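PDB 3KG7: CurH from Lyngbya majuscula, which probably catalyses the dehydration of a beta-hydroxyacyl intermediate as the dehydratase domain of a curacin polyketide synthase module. Local coordinates for residues C[137-149]-C[172-184]. Numbering follows the deposited sequence.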
# COMPACT_ATOMS: atom_id res chain seq x y z
N ASP C 137 20.20 17.34 38.47
CA ASP C 137 20.09 18.77 38.81
C ASP C 137 20.79 19.59 37.73
O ASP C 137 22.02 19.62 37.65
CB ASP C 137 20.67 19.08 40.19
CG ASP C 137 20.27 20.47 40.69
OD1 ASP C 137 21.17 21.30 40.96
OD2 ASP C 137 19.06 20.74 40.83
N ILE C 138 19.99 20.27 36.91
CA ILE C 138 20.50 20.94 35.72
C ILE C 138 21.34 22.21 35.98
O ILE C 138 22.38 22.39 35.34
CB ILE C 138 19.39 21.12 34.61
CG1 ILE C 138 20.02 21.09 33.21
CG2 ILE C 138 18.52 22.36 34.84
CD1 ILE C 138 20.50 19.70 32.79
N PRO C 139 20.91 23.08 36.93
CA PRO C 139 21.74 24.27 37.20
C PRO C 139 23.11 23.94 37.78
O PRO C 139 24.05 24.72 37.62
CB PRO C 139 20.90 25.07 38.21
CG PRO C 139 19.52 24.51 38.12
CD PRO C 139 19.72 23.06 37.80
N ALA C 140 23.22 22.78 38.44
CA ALA C 140 24.50 22.30 38.99
C ALA C 140 25.45 21.78 37.91
O ALA C 140 26.66 22.00 37.99
CB ALA C 140 24.26 21.23 40.05
N LEU C 141 24.91 21.08 36.92
CA LEU C 141 25.70 20.62 35.78
C LEU C 141 26.37 21.78 35.06
O LEU C 141 27.55 21.72 34.74
CB LEU C 141 24.84 19.82 34.80
CG LEU C 141 24.94 18.30 34.85
CD1 LEU C 141 24.46 17.73 36.18
CD2 LEU C 141 24.15 17.72 33.70
N CYS C 142 25.59 22.84 34.82
CA CYS C 142 26.08 24.03 34.13
C CYS C 142 26.90 24.93 35.05
O CYS C 142 27.30 26.03 34.65
CB CYS C 142 24.91 24.82 33.54
SG CYS C 142 23.81 23.85 32.51
N GLU C 143 27.15 24.47 36.27
CA GLU C 143 27.99 25.19 37.23
C GLU C 143 29.31 24.45 37.47
O GLU C 143 30.24 24.99 38.08
CB GLU C 143 27.24 25.43 38.54
CG GLU C 143 27.67 26.70 39.28
CD GLU C 143 26.74 27.07 40.44
OE1 GLU C 143 27.24 27.61 41.45
OE2 GLU C 143 25.52 26.83 40.34
N GLN C 144 29.40 23.21 36.98
CA GLN C 144 30.62 22.40 37.09
C GLN C 144 31.27 22.13 35.72
O GLN C 144 32.43 21.70 35.64
CB GLN C 144 30.36 21.09 37.84
CG GLN C 144 29.40 20.13 37.14
CD GLN C 144 29.58 18.68 37.58
OE1 GLN C 144 30.05 18.40 38.69
NE2 GLN C 144 29.22 17.75 36.69
N LEU C 145 30.52 22.38 34.66
CA LEU C 145 31.07 22.28 33.31
C LEU C 145 31.57 23.64 32.84
O LEU C 145 31.60 24.60 33.61
CB LEU C 145 30.03 21.68 32.36
CG LEU C 145 29.60 20.24 32.69
CD1 LEU C 145 28.40 19.84 31.84
CD2 LEU C 145 30.74 19.23 32.53
N ARG C 146 32.01 23.71 31.58
CA ARG C 146 32.49 24.96 30.99
C ARG C 146 31.90 25.14 29.59
O ARG C 146 32.21 24.37 28.68
CB ARG C 146 34.03 24.99 30.96
CG ARG C 146 34.66 25.13 32.33
CD ARG C 146 36.20 24.84 32.32
NE ARG C 146 36.53 23.99 33.52
CZ ARG C 146 36.60 24.50 34.82
NH1 ARG C 146 36.36 25.86 35.13
NH2 ARG C 146 36.91 23.62 35.83
N PRO C 147 31.03 26.17 29.42
CA PRO C 147 30.29 26.43 28.19
C PRO C 147 31.17 26.54 26.94
O PRO C 147 32.32 26.97 27.02
CB PRO C 147 29.61 27.77 28.46
CG PRO C 147 29.49 27.84 29.93
CD PRO C 147 30.72 27.17 30.46
N LEU C 148 30.61 26.15 25.80
CA LEU C 148 31.31 26.18 24.52
C LEU C 148 30.86 27.34 23.66
O LEU C 148 29.72 27.81 23.76
CB LEU C 148 31.07 24.88 23.76
CG LEU C 148 32.05 23.73 23.93
CD1 LEU C 148 31.28 22.42 24.08
CD2 LEU C 148 33.02 23.67 22.75
N ASP C 149 31.77 27.81 22.81
CA ASP C 149 31.43 28.68 21.70
C ASP C 149 31.02 27.74 20.57
O ASP C 149 31.80 26.86 20.18
CB ASP C 149 32.63 29.54 21.31
CG ASP C 149 32.28 30.60 20.28
OD1 ASP C 149 31.22 31.24 20.40
OD2 ASP C 149 33.09 30.81 19.35
N ARG C 172 21.12 25.20 21.09
CA ARG C 172 21.14 26.51 21.73
C ARG C 172 22.44 26.76 22.51
O ARG C 172 23.03 27.84 22.41
CB ARG C 172 19.92 26.69 22.64
CG ARG C 172 19.52 28.14 22.86
CD ARG C 172 18.22 28.30 23.65
NE ARG C 172 17.59 29.59 23.37
CZ ARG C 172 17.89 30.74 23.97
NH1 ARG C 172 18.82 30.79 24.92
NH2 ARG C 172 17.25 31.85 23.63
N GLN C 173 22.88 25.77 23.28
CA GLN C 173 24.09 25.89 24.09
C GLN C 173 24.78 24.54 24.27
O GLN C 173 24.12 23.50 24.32
CB GLN C 173 23.76 26.50 25.45
CG GLN C 173 24.94 27.13 26.19
CD GLN C 173 25.39 28.45 25.58
OE1 GLN C 173 24.57 29.22 25.07
NE2 GLN C 173 26.69 28.73 25.65
N ALA C 174 26.10 24.56 24.35
CA ALA C 174 26.88 23.34 24.53
C ALA C 174 27.86 23.45 25.70
O ALA C 174 28.51 24.49 25.88
CB ALA C 174 27.62 23.00 23.25
N TRP C 175 27.95 22.39 26.50
CA TRP C 175 28.93 22.31 27.58
C TRP C 175 29.80 21.07 27.41
O TRP C 175 29.35 20.07 26.85
CB TRP C 175 28.24 22.29 28.94
CG TRP C 175 27.43 23.52 29.27
CD1 TRP C 175 27.85 24.63 29.95
CD2 TRP C 175 26.05 23.75 28.95
NE1 TRP C 175 26.83 25.53 30.07
CE2 TRP C 175 25.71 25.02 29.47
CE3 TRP C 175 25.06 23.00 28.29
CZ2 TRP C 175 24.42 25.56 29.33
CZ3 TRP C 175 23.79 23.55 28.16
CH2 TRP C 175 23.48 24.81 28.68
N ILE C 176 31.03 21.13 27.92
CA ILE C 176 31.97 20.02 27.82
C ILE C 176 32.79 19.82 29.10
O ILE C 176 33.27 20.78 29.71
CB ILE C 176 32.91 20.17 26.57
CG1 ILE C 176 33.61 18.85 26.24
CG2 ILE C 176 33.91 21.32 26.74
CD1 ILE C 176 32.77 17.90 25.43
N GLY C 177 32.92 18.56 29.51
CA GLY C 177 33.82 18.18 30.58
C GLY C 177 34.85 17.20 30.05
O GLY C 177 34.90 16.95 28.84
N GLU C 178 35.67 16.65 30.94
CA GLU C 178 36.64 15.64 30.54
C GLU C 178 35.99 14.28 30.31
O GLU C 178 36.39 13.52 29.43
CB GLU C 178 37.77 15.55 31.55
CG GLU C 178 38.67 16.76 31.56
CD GLU C 178 39.95 16.53 32.33
OE1 GLU C 178 39.98 15.62 33.18
OE2 GLU C 178 40.93 17.27 32.09
N GLU C 179 34.95 14.00 31.10
CA GLU C 179 34.25 12.73 31.04
C GLU C 179 32.82 12.83 30.49
O GLU C 179 32.29 11.84 29.97
CB GLU C 179 34.24 12.05 32.41
CG GLU C 179 35.63 11.63 32.88
CD GLU C 179 35.61 10.83 34.18
OE1 GLU C 179 36.31 11.23 35.14
OE2 GLU C 179 34.90 9.80 34.25
N THR C 180 32.22 14.01 30.59
CA THR C 180 30.81 14.20 30.19
C THR C 180 30.61 15.35 29.19
O THR C 180 31.48 16.21 29.04
CB THR C 180 29.89 14.43 31.42
OG1 THR C 180 30.35 15.56 32.18
CG2 THR C 180 29.85 13.20 32.32
N SER C 181 29.46 15.34 28.51
CA SER C 181 29.05 16.44 27.62
C SER C 181 27.56 16.72 27.75
O SER C 181 26.78 15.81 28.07
CB SER C 181 29.40 16.13 26.16
OG SER C 181 28.56 15.12 25.62
N LEU C 182 27.16 17.96 27.51
CA LEU C 182 25.74 18.34 27.55
C LEU C 182 25.35 19.35 26.47
O LEU C 182 26.02 20.37 26.28
CB LEU C 182 25.38 18.90 28.94
CG LEU C 182 23.91 19.21 29.24
CD1 LEU C 182 23.10 17.95 29.48
CD2 LEU C 182 23.80 20.15 30.44
N LEU C 183 24.25 19.06 25.77
CA LEU C 183 23.69 19.95 24.75
C LEU C 183 22.31 20.46 25.15
O LEU C 183 21.44 19.67 25.54
CB LEU C 183 23.58 19.24 23.40
CG LEU C 183 24.84 18.89 22.60
CD1 LEU C 183 24.52 17.92 21.47
CD2 LEU C 183 25.50 20.13 22.04
N GLU C 184 22.10 21.77 25.06
CA GLU C 184 20.77 22.36 25.23
C GLU C 184 20.13 22.50 23.86
O GLU C 184 20.66 23.20 22.99
CB GLU C 184 20.85 23.71 25.95
CG GLU C 184 19.50 24.37 26.22
CD GLU C 184 19.61 25.67 27.00
OE1 GLU C 184 20.16 25.64 28.13
OE2 GLU C 184 19.15 26.71 26.50
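The Trp175 indole turns one face to the sulfur of Cys142. Cys142 SG sits over the six-membered ring of Trp175, 3.8 Å from its centroid and 19° off the ring normal, a sulfur-aromatic contact. Gln173 CG covers the opposite face, offset toward the rim. Pro147 comes in obliquely at the pyrrole side, with its CG 3.5 Å from Trp175 NE1. With chi1 at -62°, Trp175 CG stands opposite the carbonyl carbon, and the indole extends toward Cys142 on the helix. Replacing Trp175 by alanine would probably open a gap between helix and hairpin and leave Cys142 and Pro147 without the surface they pack on.

Leu145 crosses Trp175 at about a right angle, with Leu145 CD1 3.8 Å from Trp175 CB. The other methyl, Leu145 CD2, lies 3.7 Å from Thr180 OG1, beside the hairpin loop. Nearer the start of the helix, Ile138 CD1 and Leu141 CD2 both meet Leu182 CD2.

Leu148 N donates to Ala174 O at 2.7 Å, tying the chain after the helix to strand 171-176. Leu148 CD1 rests on Ala174 CB and on Ile176 CB, the latter at 3.7 Å.

Strands 171-176 and 181-186 form an antiparallel hairpin with a classic beta bulge, where Arg172 and Gln173 face Glu184. Helix 138-144 packs across the side of the hairpin bearing Trp175 and Leu182, and Tyr247 of strand 243-255 also touches Leu141 and Leu182. The short, weakly bonded strand 146-147 runs antiparallel alongside 171-176, with Pro147 and Trp175 as a non-hydrogen-bonded pair, while 181-186 joins 243-255, placing this contact at an outer edge of the double hotdog fold.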